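Local coordinates for protein BauA (Acinetobacter baumannii, PDB 6HCP) that probably takes up ferric preacinetobactin through the outer membrane as a TonB-dependent siderophore receptor, with a plug domain held inside a beta-barrel, at residues Pro61-Ser66 with Thr527-Glu532; Ala86-Ile91 with Val140-Ser145; Ser90-Gly95 with Ser634-Asn639; Tyr105-Ala110 with Thr510-Leu515. All blocks are in the same frame, centred on the assembly; numbering follows the deposited sequence.

Contact 1: Pro61-Ser66 with Thr527-Glu532; sequences PFNTIS and TLSAFE. With C8E ((hydroxyethyloxy)tri(ethyloxy)octane), chain B; EDO (1,2-ethanediol), chain H; EDO (1,2-ethanediol), chain S.
Asn63 reaches from the plug to two residues of barrel strand 524-541, Thr527 and Ser529, and its side chain makes every contact between 61-66 and 527-532. CB leaves the plug backbone toward the wall and packs against Arg107. CG stands anti to the backbone N (chi1 -170°), which carries the amide outward to the strand; here it sits almost equally far from two wall atoms, 3.9 Å from Thr527 CG2 and 4.0 Å from Ser529 OG. The OD1 branch does little across the gap, its nearest approach being 4.2 Å to Thr527 CG2. The work is done by ND2. It lies 3.6 Å from the methyl CG2 of Thr527 and donates to Ser529 OG at 3.0 Å, the N-H...O angle being 148°. The hydroxyl lies only 14° out of the amide plane, and this bond opposes rotation of the amide about CB-CG. Ser529 OG has a stronger partner in Glu564 of the next barrel strand, to which ND2 also makes a weak bond. On the membrane side of the same strand, the detergent oxygen O9 of C8E comes within 3.8 Å of Ala530 O. The backbone of Asn63 also bonds to that of Lys142, on strand 135-142 of the plug. The link between plug and barrel is therefore a buried polar one, in which a neutral amide and a hydroxyl gather beside the carboxylate of Glu564, which probably polarises both.

Contact 2: Ala86-Ile91 with Val140-Ser145; sequences ATDPSI and VLKGPS
Asp88 turns its CG anti to the backbone N (chi1 -171°), while Lys142 runs extended beyond CG, and the two side chains come at each other from opposite directions until ammonium meets carboxylate. Lys142 NZ gives a short bond of 2.7 Å to Asp88 OD1, entering on the syn side but 27° out of the carboxylate plane. A second, weak bond of 3.0 Å from NZ to Asp88 OD2 makes this salt bridge a lopsided fork. OD1 has another donor. The backbone N of Ser90 reaches it at 2.9 Å, on the anti side and from the other face of the carboxylate, with an N-H...O angle of 157°. That bond closes an Asx turn, with Pro89 as its middle residue, and it sits within the type I turn closed by Ile91 N to Asp88 O at 3.1 Å. CB of Ser90 lies 3.9 Å from Lys142 NZ, while its OG is taken by Glu564 of the barrel. Beside the charges, Ile91 CD1 and Val140 CG1 meet tip to tip at 4.2 Å. The contact thus fastens the loop after helix 81-84 to the end of strand 135-142, inside the plug. With both charged groups buried, each probably stabilises the ionised form of the other, and the Asx-turn bond probably limits how far the carboxylate can rotate.

Contact 3: Ser90-Gly95 with Ser634-Asn639; sequences SIYTNG and SKQYIN. With C8E ((hydroxyethyloxy)tri(ethyloxy)octane), chain C.
Tyr92 of the plug and Gln636 of the barrel share this contact equally, and they account for all of the surface buried between 90-95 and 634-639. The side chains cross obliquely, the ring and the amide planes being 49° apart, and the phenol oxygen OH of Tyr92 comes 3.3 Å from OE1 of Gln636. The clear link is a water molecule. It accepts from Tyr92 OH at 2.7 Å and donates to Gln636 OE1 at 2.7 Å, so donation runs one way, from phenol to water to amide oxygen. The Gln636 chain bends at chi2 (101°), which swings the amide back along its own segment, where NE2 donates to the backbone oxygen O of Ser634 at 2.9 Å. That bond is nearly straight at 163° and close to the amide plane, so it fixes which end of the amide offers the oxygen to the plug. Arg649 of barrel strand 645-662 completes the cluster, with NH1 on Gln636 OE1 and NH2 on Tyr92 OH. Outside the wall, O15 of a C8E detergent molecule lies 3.6 Å from Ser634 CB. Joining plug to barrel through one water and one shared arginine makes a buried polar junction; the positive charge of Arg649 would be expected to polarise both oxygens and strengthen the phenol as a donor.

Contact 4: Tyr105-Ala110 with Thr510-Leu515; sequences YIRGYA and TKQQEL. With C8E ((hydroxyethyloxy)tri(ethyloxy)octane), chain B; EDO (1,2-ethanediol), chain S.
A tight beta hairpin of the plug, strands 105-106 and 109-110, sends Arg107 from its turn to the inner face of the barrel, where Glu514 and Gln512 of strand 508-520 receive it. The arginine chain is extended from CG to NE and arrives at about a right angle to both partners. NH1 donates to Glu514 OE1 at 2.9 Å, almost straight at 168°, and NH2 to Glu514 OE2 at 2.8 Å: an end-on, two-nitrogen salt bridge. Both oxygens lie near the guanidinium plane, yet they are met from above the carboxylate plane, since the two groups are turned 69° apart. NH1 also makes a weak bond of 2.9 Å to Gln512 OE1, bent to 128°. The turn itself is type I', with Arg107 and Gly108 at its two central positions, both of positive phi, and it is closed by Tyr109 N to Ile106 O at 3.1 Å and Ile106 N to Tyr109 O at 2.9 Å. Tyr481 and Asn483 of barrel strand 478-489 also hydrogen-bond the Glu514 carboxylate, and Asn483 takes NE2 of Gln512 as well. A second acid, Glu564, forms a salt bridge with Arg107 NH2.

All four contacts are buried; none is a surface contact. Contacts 1, 3 and 4 tie the plug to the inner wall of the barrel, whereas contact 2 is internal to the plug and is the one that adds an apolar pair to its polar bonds. Contacts 1 and 4 use neighbouring barrel strands, joined by backbone bonds, and contacts 1 and 2 meet through paired plug strands 64-68 and 135-142. Glu564 of the barrel bonds to side chains that carry contacts 1 and 4 and to Ser90 of contact 2. Chemistry varies with place: direct charge pairing in contacts 2 and 4, a neutral amide-hydroxyl bond in contact 1, and a water bridge in contact 3, whose centre lies about 20 Å from that of contact 1.

Contact 1: Pro61-Ser66 with Thr527-Glu532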
# COMPACT_ATOMS: atom_id res chain seq x y z
N PRO A 61 3.41 -39.63 -21.10
CA PRO A 61 2.84 -40.30 -19.93
C PRO A 61 3.55 -39.89 -18.63
O PRO A 61 3.85 -40.71 -17.77
CB PRO A 61 3.07 -41.78 -20.24
CG PRO A 61 4.39 -41.76 -20.98
CD PRO A 61 4.41 -40.47 -21.78
N PHE A 62 3.72 -38.57 -18.50
CA PHE A 62 4.30 -37.91 -17.34
C PHE A 62 3.62 -36.55 -17.23
O PHE A 62 3.06 -36.07 -18.23
CB PHE A 62 5.81 -37.71 -17.52
CG PHE A 62 6.61 -38.97 -17.65
CD1 PHE A 62 6.97 -39.70 -16.53
CD2 PHE A 62 6.94 -39.47 -18.90
CE1 PHE A 62 7.60 -40.93 -16.67
CE2 PHE A 62 7.60 -40.68 -19.03
CZ PHE A 62 7.93 -41.40 -17.91
N ASN A 63 3.62 -35.98 -16.02
CA ASN A 63 3.10 -34.64 -15.79
C ASN A 63 4.20 -33.62 -16.09
O ASN A 63 5.22 -33.54 -15.38
CB ASN A 63 2.53 -34.55 -14.37
CG ASN A 63 1.74 -33.28 -14.12
OD1 ASN A 63 2.00 -32.26 -14.73
ND2 ASN A 63 0.75 -33.35 -13.24
N THR A 64 4.05 -32.92 -17.22
CA THR A 64 5.05 -32.05 -17.80
C THR A 64 4.43 -30.67 -18.08
O THR A 64 3.23 -30.55 -18.35
CB THR A 64 5.60 -32.59 -19.11
OG1 THR A 64 4.50 -32.82 -20.00
CG2 THR A 64 6.42 -33.84 -18.90
N ILE A 65 5.27 -29.64 -18.00
CA ILE A 65 4.87 -28.30 -18.43
C ILE A 65 6.10 -27.58 -18.95
O ILE A 65 7.22 -27.82 -18.47
CB ILE A 65 4.18 -27.52 -17.29
CG1 ILE A 65 3.66 -26.17 -17.81
CG2 ILE A 65 5.11 -27.34 -16.11
CD1 ILE A 65 2.31 -25.80 -17.32
N SER A 66 5.92 -26.78 -20.01
CA SER A 66 6.99 -25.97 -20.54
C SER A 66 6.55 -24.51 -20.65
O SER A 66 5.58 -24.22 -21.33
CB SER A 66 7.42 -26.50 -21.88
OG SER A 66 8.37 -25.64 -22.48
N THR A 527 -4.73 -31.24 -16.60
CA THR A 527 -4.07 -32.48 -16.17
C THR A 527 -4.60 -32.85 -14.79
O THR A 527 -4.74 -31.97 -13.91
CB THR A 527 -2.55 -32.34 -16.15
OG1 THR A 527 -2.10 -31.91 -17.44
CG2 THR A 527 -1.82 -33.62 -15.78
N LEU A 528 -4.94 -34.13 -14.62
CA LEU A 528 -5.30 -34.67 -13.33
C LEU A 528 -4.42 -35.89 -13.08
O LEU A 528 -4.44 -36.81 -13.88
CB LEU A 528 -6.79 -35.03 -13.31
CG LEU A 528 -7.27 -35.69 -12.02
CD1 LEU A 528 -7.24 -34.70 -10.86
CD2 LEU A 528 -8.66 -36.28 -12.16
N SER A 529 -3.59 -35.86 -12.03
CA SER A 529 -2.71 -37.00 -11.77
C SER A 529 -2.63 -37.33 -10.28
O SER A 529 -2.81 -36.49 -9.41
CB SER A 529 -1.35 -36.81 -12.37
OG SER A 529 -0.82 -35.56 -12.04
N ALA A 530 -2.38 -38.62 -10.02
CA ALA A 530 -2.21 -39.17 -8.71
C ALA A 530 -0.91 -39.97 -8.70
O ALA A 530 -0.58 -40.65 -9.67
CB ALA A 530 -3.39 -40.02 -8.35
N PHE A 531 -0.17 -39.88 -7.60
CA PHE A 531 1.12 -40.52 -7.53
C PHE A 531 1.37 -41.01 -6.12
O PHE A 531 0.84 -40.50 -5.15
CB PHE A 531 2.22 -39.56 -7.98
CG PHE A 531 2.39 -38.34 -7.10
CD1 PHE A 531 3.13 -38.40 -5.93
CD2 PHE A 531 1.81 -37.14 -7.45
CE1 PHE A 531 3.29 -37.28 -5.13
CE2 PHE A 531 1.96 -36.02 -6.65
CZ PHE A 531 2.72 -36.08 -5.50
N GLU A 532 2.24 -42.02 -6.03
CA GLU A 532 2.85 -42.44 -4.80
C GLU A 532 4.34 -42.60 -5.06
O GLU A 532 4.75 -43.27 -6.03
CB GLU A 532 2.25 -43.75 -4.29
CG GLU A 532 2.98 -44.29 -3.07
CD GLU A 532 2.38 -45.55 -2.47
OE1 GLU A 532 1.27 -45.47 -1.92
OE2 GLU A 532 2.98 -46.61 -2.63
C1 C8E B . -4.22 -38.73 -1.39
C2 C8E B . -3.31 -39.26 -2.48
C3 C8E B . -3.92 -40.42 -3.26
C4 C8E B . -2.87 -41.25 -4.00
C5 C8E B . -3.00 -42.72 -3.64
C6 C8E B . -1.99 -43.57 -4.39
C7 C8E B . -1.91 -43.18 -5.87
C8 C8E B . -1.18 -44.26 -6.68
O9 C8E B . -1.40 -44.02 -8.06
C10 C8E B . -0.64 -44.92 -8.88
C11 C8E B . -1.50 -46.07 -9.42
O12 C8E B . -0.75 -46.89 -10.34
C13 C8E B . -1.56 -47.64 -11.26
C14 C8E B . -0.71 -48.05 -12.45
O15 C8E B . 0.69 -47.82 -12.21
C16 C8E B . 1.45 -49.04 -12.21
C17 C8E B . 2.62 -48.97 -13.20
O18 C8E B . 2.16 -48.90 -14.55
C19 C8E B . 2.13 -50.18 -15.20
C20 C8E B . 1.96 -49.98 -16.70
O21 C8E B . 2.39 -48.65 -16.96
C1 EDO H . 4.28 -29.61 -22.44
O1 EDO H . 3.80 -30.92 -22.79
C2 EDO H . 3.15 -28.78 -21.83
O2 EDO H . 3.66 -27.48 -21.43
C1 EDO S . 6.23 -47.13 -6.11
O1 EDO S . 6.06 -48.55 -6.10
C2 EDO S . 5.21 -46.56 -5.16
O2 EDO S . 5.45 -47.17 -3.89

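Contact 2: Ala86-Ile91 with Val140-Ser145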
# COMPACT_ATOMS: atom_id res chain seq x y z
N ALA A 86 5.27 -20.21 -9.65
CA ALA A 86 4.23 -19.17 -9.50
C ALA A 86 2.82 -19.80 -9.59
O ALA A 86 1.96 -19.50 -8.80
CB ALA A 86 4.43 -18.08 -10.51
N THR A 87 2.60 -20.69 -10.56
CA THR A 87 1.27 -21.23 -10.81
C THR A 87 1.18 -22.75 -10.59
O THR A 87 0.13 -23.33 -10.83
CB THR A 87 0.80 -20.89 -12.23
OG1 THR A 87 1.74 -21.36 -13.21
CG2 THR A 87 0.61 -19.39 -12.37
N ASP A 88 2.30 -23.41 -10.28
CA ASP A 88 2.31 -24.88 -10.27
C ASP A 88 2.10 -25.38 -8.85
O ASP A 88 2.96 -25.22 -7.98
CB ASP A 88 3.61 -25.42 -10.85
CG ASP A 88 3.62 -26.93 -11.07
OD1 ASP A 88 2.84 -27.64 -10.39
OD2 ASP A 88 4.44 -27.36 -11.89
N PRO A 89 0.92 -25.95 -8.53
CA PRO A 89 0.63 -26.38 -7.16
C PRO A 89 1.43 -27.60 -6.69
O PRO A 89 1.37 -27.96 -5.52
CB PRO A 89 -0.85 -26.75 -7.23
CG PRO A 89 -1.04 -27.23 -8.66
CD PRO A 89 -0.11 -26.37 -9.49
N SER A 90 2.19 -28.22 -7.60
CA SER A 90 3.06 -29.33 -7.22
C SER A 90 4.49 -28.84 -6.94
O SER A 90 5.38 -29.66 -6.68
CB SER A 90 3.03 -30.41 -8.28
OG SER A 90 1.78 -31.07 -8.26
N ILE A 91 4.71 -27.53 -7.02
CA ILE A 91 6.02 -26.99 -6.68
C ILE A 91 5.87 -26.07 -5.46
O ILE A 91 4.91 -25.31 -5.36
CB ILE A 91 6.63 -26.28 -7.91
CG1 ILE A 91 6.77 -27.30 -9.05
CG2 ILE A 91 7.94 -25.61 -7.54
CD1 ILE A 91 7.54 -26.85 -10.22
N VAL A 140 9.51 -28.48 -17.02
CA VAL A 140 9.46 -29.25 -15.78
C VAL A 140 8.84 -30.61 -16.10
O VAL A 140 7.76 -30.70 -16.71
CB VAL A 140 8.65 -28.54 -14.67
CG1 VAL A 140 8.67 -29.36 -13.38
CG2 VAL A 140 9.14 -27.14 -14.41
N LEU A 141 9.49 -31.66 -15.60
CA LEU A 141 8.93 -33.00 -15.58
C LEU A 141 8.83 -33.43 -14.12
O LEU A 141 9.83 -33.40 -13.41
CB LEU A 141 9.82 -33.96 -16.38
CG LEU A 141 9.25 -35.38 -16.49
CD1 LEU A 141 9.68 -36.03 -17.80
CD2 LEU A 141 9.66 -36.24 -15.31
N LYS A 142 7.62 -33.72 -13.66
CA LYS A 142 7.37 -33.94 -12.26
C LYS A 142 7.64 -35.41 -11.90
O LYS A 142 7.31 -36.33 -12.65
CB LYS A 142 5.96 -33.51 -11.87
CG LYS A 142 5.72 -32.02 -12.09
CD LYS A 142 4.31 -31.58 -11.84
CE LYS A 142 3.96 -30.30 -12.58
NZ LYS A 142 2.67 -29.77 -12.12
N GLY A 143 8.25 -35.58 -10.73
CA GLY A 143 8.61 -36.90 -10.20
C GLY A 143 9.97 -37.35 -10.71
O GLY A 143 10.60 -36.69 -11.54
N PRO A 144 10.47 -38.49 -10.20
CA PRO A 144 11.80 -38.98 -10.57
C PRO A 144 11.80 -39.49 -12.01
O PRO A 144 10.73 -39.79 -12.57
CB PRO A 144 12.03 -40.13 -9.59
CG PRO A 144 10.64 -40.58 -9.19
CD PRO A 144 9.83 -39.30 -9.16
N SER A 145 13.01 -39.62 -12.58
CA SER A 145 13.12 -39.92 -13.98
C SER A 145 14.45 -40.62 -14.32
O SER A 145 15.04 -40.30 -15.36
CB SER A 145 12.97 -38.64 -14.77
OG SER A 145 14.04 -37.75 -14.47

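Contact 3: Ser90-Gly95 with Ser634-Asn639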
# COMPACT_ATOMS: atom_id res chain seq x y z
N SER A 90 2.19 -28.22 -7.60
CA SER A 90 3.06 -29.33 -7.22
C SER A 90 4.49 -28.84 -6.94
O SER A 90 5.38 -29.66 -6.68
CB SER A 90 3.03 -30.41 -8.28
OG SER A 90 1.78 -31.07 -8.26
N ILE A 91 4.71 -27.53 -7.02
CA ILE A 91 6.02 -26.99 -6.68
C ILE A 91 5.87 -26.07 -5.46
O ILE A 91 4.91 -25.31 -5.36
CB ILE A 91 6.63 -26.28 -7.91
CG1 ILE A 91 6.77 -27.30 -9.05
CG2 ILE A 91 7.94 -25.61 -7.54
CD1 ILE A 91 7.54 -26.85 -10.22
N TYR A 92 6.79 -26.20 -4.51
CA TYR A 92 6.75 -25.38 -3.31
C TYR A 92 8.11 -24.72 -3.10
O TYR A 92 9.15 -25.38 -3.17
CB TYR A 92 6.41 -26.21 -2.07
CG TYR A 92 6.44 -25.41 -0.80
CD1 TYR A 92 5.47 -24.44 -0.55
CD2 TYR A 92 7.48 -25.54 0.10
CE1 TYR A 92 5.57 -23.60 0.55
CE2 TYR A 92 7.59 -24.72 1.21
CZ TYR A 92 6.60 -23.78 1.46
OH TYR A 92 6.73 -22.95 2.53
N THR A 93 8.08 -23.42 -2.78
CA THR A 93 9.26 -22.70 -2.32
C THR A 93 8.93 -22.03 -0.98
O THR A 93 7.79 -21.58 -0.77
CB THR A 93 9.77 -21.68 -3.36
OG1 THR A 93 10.95 -21.06 -2.83
CG2 THR A 93 8.74 -20.63 -3.70
N ASN A 94 9.94 -21.88 -0.13
CA ASN A 94 9.83 -21.14 1.10
C ASN A 94 9.75 -19.63 0.79
O ASN A 94 9.37 -18.87 1.65
CB ASN A 94 10.97 -21.44 2.06
CG ASN A 94 12.33 -21.11 1.51
OD1 ASN A 94 12.75 -21.68 0.48
ND2 ASN A 94 12.99 -20.14 2.13
N GLY A 95 10.23 -19.19 -0.38
CA GLY A 95 9.91 -17.84 -0.89
C GLY A 95 10.72 -16.71 -0.26
O GLY A 95 10.36 -15.55 -0.43
N SER A 634 -1.34 -24.46 3.05
CA SER A 634 -1.65 -24.84 4.42
C SER A 634 -0.35 -24.93 5.24
O SER A 634 0.73 -24.57 4.78
CB SER A 634 -2.41 -26.13 4.44
OG SER A 634 -1.70 -27.16 3.77
N LYS A 635 -0.48 -25.37 6.49
CA LYS A 635 0.62 -25.30 7.44
C LYS A 635 1.77 -26.23 7.03
O LYS A 635 1.56 -27.20 6.29
CB LYS A 635 0.09 -25.64 8.83
CG LYS A 635 -0.35 -27.08 9.04
CD LYS A 635 -0.58 -27.33 10.53
CE LYS A 635 -0.92 -28.75 10.88
NZ LYS A 635 -0.89 -28.95 12.34
N GLN A 636 2.96 -25.96 7.57
CA GLN A 636 4.12 -26.83 7.38
C GLN A 636 4.74 -27.12 8.74
O GLN A 636 4.90 -26.23 9.58
CB GLN A 636 5.16 -26.19 6.46
CG GLN A 636 4.57 -25.47 5.25
CD GLN A 636 4.52 -23.97 5.43
OE1 GLN A 636 5.55 -23.34 5.62
NE2 GLN A 636 3.32 -23.41 5.42
N TYR A 637 5.20 -28.36 8.92
CA TYR A 637 5.94 -28.73 10.08
C TYR A 637 7.38 -28.28 9.95
O TYR A 637 8.01 -28.37 8.87
CB TYR A 637 5.84 -30.24 10.35
CG TYR A 637 4.49 -30.64 10.87
CD1 TYR A 637 4.13 -30.32 12.17
CD2 TYR A 637 3.52 -31.14 10.02
CE1 TYR A 637 2.86 -30.59 12.64
CE2 TYR A 637 2.24 -31.40 10.48
CZ TYR A 637 1.93 -31.19 11.81
OH TYR A 637 0.66 -31.40 12.26
N ILE A 638 7.95 -27.91 11.10
CA ILE A 638 9.31 -27.40 11.15
C ILE A 638 10.28 -28.49 11.65
O ILE A 638 11.47 -28.45 11.33
CB ILE A 638 9.34 -26.11 12.01
CG1 ILE A 638 8.52 -25.01 11.31
CG2 ILE A 638 10.77 -25.64 12.29
CD1 ILE A 638 8.91 -24.76 9.86
N ASN A 639 9.75 -29.47 12.39
CA ASN A 639 10.60 -30.61 12.83
C ASN A 639 9.86 -31.92 12.60
O ASN A 639 8.66 -31.96 12.41
CB ASN A 639 11.05 -30.49 14.29
CG ASN A 639 9.91 -30.44 15.30
OD1 ASN A 639 8.76 -30.73 15.00
ND2 ASN A 639 10.24 -30.03 16.52
C1 C8E C . -7.54 -32.42 -6.96
C2 C8E C . -8.17 -31.56 -5.89
C3 C8E C . -7.15 -31.13 -4.84
C4 C8E C . -7.81 -30.21 -3.82
C5 C8E C . -6.82 -29.60 -2.84
C6 C8E C . -7.35 -28.31 -2.22
C7 C8E C . -6.25 -27.56 -1.48
C8 C8E C . -6.58 -26.08 -1.25
O9 C8E C . -6.01 -25.60 -0.04
C10 C8E C . -5.39 -24.31 -0.06
C11 C8E C . -4.78 -23.95 1.29
O12 C8E C . -5.63 -23.14 2.12
C13 C8E C . -5.94 -23.79 3.39
C14 C8E C . -5.32 -23.07 4.62
O15 C8E C . -4.90 -23.93 5.73
C16 C8E C . -4.01 -23.26 6.68
C17 C8E C . -3.43 -24.13 7.84
O18 C8E C . -2.79 -23.20 8.78
O HOH W 1 7.96 -24.14 4.67

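Contact 4: Tyr105-Ala110 with Thr510-Leu515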
# COMPACT_ATOMS: atom_id res chain seq x y z
N TYR A 105 10.75 -27.52 -3.95
CA TYR A 105 10.34 -28.90 -3.90
C TYR A 105 9.41 -29.16 -5.09
O TYR A 105 8.60 -28.30 -5.45
CB TYR A 105 9.60 -29.20 -2.60
CG TYR A 105 10.41 -29.04 -1.35
CD1 TYR A 105 10.65 -27.79 -0.80
CD2 TYR A 105 10.77 -30.14 -0.59
CE1 TYR A 105 11.35 -27.63 0.38
CE2 TYR A 105 11.54 -30.01 0.54
CZ TYR A 105 11.79 -28.76 1.07
OH TYR A 105 12.49 -28.64 2.22
N ILE A 106 9.47 -30.38 -5.63
CA ILE A 106 8.54 -30.86 -6.64
C ILE A 106 7.94 -32.18 -6.12
O ILE A 106 8.68 -33.06 -5.67
CB ILE A 106 9.25 -31.04 -8.00
CG1 ILE A 106 9.96 -29.75 -8.44
CG2 ILE A 106 8.25 -31.51 -9.05
CD1 ILE A 106 10.77 -29.87 -9.71
N ARG A 107 6.60 -32.27 -6.12
CA ARG A 107 5.88 -33.41 -5.58
C ARG A 107 6.37 -33.72 -4.15
O ARG A 107 6.39 -34.88 -3.72
CB ARG A 107 6.02 -34.63 -6.49
CG ARG A 107 5.18 -34.50 -7.75
CD ARG A 107 5.02 -35.79 -8.53
NE ARG A 107 4.07 -35.61 -9.60
CZ ARG A 107 3.80 -36.50 -10.55
NH1 ARG A 107 4.57 -37.57 -10.71
NH2 ARG A 107 2.83 -36.23 -11.41
N GLY A 108 6.71 -32.66 -3.42
CA GLY A 108 7.00 -32.74 -2.00
C GLY A 108 8.40 -33.25 -1.68
O GLY A 108 8.69 -33.50 -0.51
N TYR A 109 9.26 -33.37 -2.69
CA TYR A 109 10.65 -33.73 -2.49
C TYR A 109 11.57 -32.63 -3.04
O TYR A 109 11.27 -32.03 -4.07
CB TYR A 109 11.00 -35.03 -3.23
CG TYR A 109 10.45 -36.27 -2.58
CD1 TYR A 109 10.87 -36.68 -1.34
CD2 TYR A 109 9.46 -37.01 -3.22
CE1 TYR A 109 10.37 -37.83 -0.75
CE2 TYR A 109 8.92 -38.13 -2.62
CZ TYR A 109 9.41 -38.56 -1.41
OH TYR A 109 8.94 -39.72 -0.86
N ALA A 110 12.72 -32.46 -2.39
CA ALA A 110 13.70 -31.47 -2.84
C ALA A 110 14.05 -31.74 -4.30
O ALA A 110 14.16 -32.88 -4.74
CB ALA A 110 14.92 -31.52 -1.95
N THR A 510 14.49 -44.34 -5.23
CA THR A 510 13.19 -43.73 -5.08
C THR A 510 12.27 -44.36 -6.12
O THR A 510 12.70 -44.59 -7.25
CB THR A 510 13.31 -42.20 -5.26
OG1 THR A 510 14.07 -41.66 -4.17
CG2 THR A 510 11.97 -41.53 -5.36
N LYS A 511 11.02 -44.63 -5.75
CA LYS A 511 10.10 -45.36 -6.65
C LYS A 511 8.78 -44.61 -6.74
O LYS A 511 8.15 -44.32 -5.73
CB LYS A 511 9.84 -46.78 -6.15
CG LYS A 511 11.09 -47.64 -6.02
CD LYS A 511 10.86 -49.03 -5.46
CE LYS A 511 12.12 -49.87 -5.60
NZ LYS A 511 12.01 -51.14 -4.85
N GLN A 512 8.35 -44.39 -7.98
CA GLN A 512 7.08 -43.73 -8.27
C GLN A 512 6.15 -44.68 -9.04
O GLN A 512 6.54 -45.32 -10.00
CB GLN A 512 7.32 -42.50 -9.14
CG GLN A 512 6.04 -41.87 -9.64
CD GLN A 512 6.32 -40.59 -10.40
OE1 GLN A 512 6.55 -39.54 -9.80
NE2 GLN A 512 6.41 -40.71 -11.72
N GLN A 513 4.89 -44.67 -8.63
CA GLN A 513 3.78 -45.07 -9.50
C GLN A 513 2.86 -43.87 -9.69
O GLN A 513 2.57 -43.16 -8.71
CB GLN A 513 2.98 -46.20 -8.85
CG GLN A 513 3.73 -47.51 -8.80
CD GLN A 513 2.86 -48.58 -8.17
OE1 GLN A 513 1.78 -48.90 -8.67
NE2 GLN A 513 3.25 -49.01 -6.99
N GLU A 514 2.33 -43.72 -10.91
CA GLU A 514 1.51 -42.57 -11.26
C GLU A 514 0.39 -43.02 -12.20
O GLU A 514 0.63 -43.84 -13.09
CB GLU A 514 2.38 -41.49 -11.92
CG GLU A 514 1.60 -40.30 -12.43
CD GLU A 514 2.44 -39.12 -12.91
OE1 GLU A 514 3.69 -39.24 -12.92
OE2 GLU A 514 1.82 -38.08 -13.30
N LEU A 515 -0.78 -42.41 -12.03
CA LEU A 515 -1.93 -42.53 -12.94
C LEU A 515 -2.43 -41.12 -13.27
O LEU A 515 -2.51 -40.27 -12.39
CB LEU A 515 -3.01 -43.35 -12.23
CG LEU A 515 -4.30 -43.61 -12.99
CD1 LEU A 515 -4.05 -44.46 -14.22
CD2 LEU A 515 -5.32 -44.29 -12.09
C1 C8E B . -4.22 -38.73 -1.39
C2 C8E B . -3.31 -39.26 -2.48
C3 C8E B . -3.92 -40.42 -3.26
C4 C8E B . -2.87 -41.25 -4.00
C5 C8E B . -3.00 -42.72 -3.64
C6 C8E B . -1.99 -43.57 -4.39
C7 C8E B . -1.91 -43.18 -5.87
C8 C8E B . -1.18 -44.26 -6.68
O9 C8E B . -1.40 -44.02 -8.06
C10 C8E B . -0.64 -44.92 -8.88
C11 C8E B . -1.50 -46.07 -9.42
O12 C8E B . -0.75 -46.89 -10.34
C13 C8E B . -1.56 -47.64 -11.26
C14 C8E B . -0.71 -48.05 -12.45
O15 C8E B . 0.69 -47.82 -12.21
C16 C8E B . 1.45 -49.04 -12.21
C17 C8E B . 2.62 -48.97 -13.20
O18 C8E B . 2.16 -48.90 -14.55
C19 C8E B . 2.13 -50.18 -15.20
C20 C8E B . 1.96 -49.98 -16.70
O21 C8E B . 2.39 -48.65 -16.96
C1 EDO S . 6.23 -47.13 -6.11
O1 EDO S . 6.06 -48.55 -6.10
C2 EDO S . 5.21 -46.56 -5.16
O2 EDO S . 5.45 -47.17 -3.89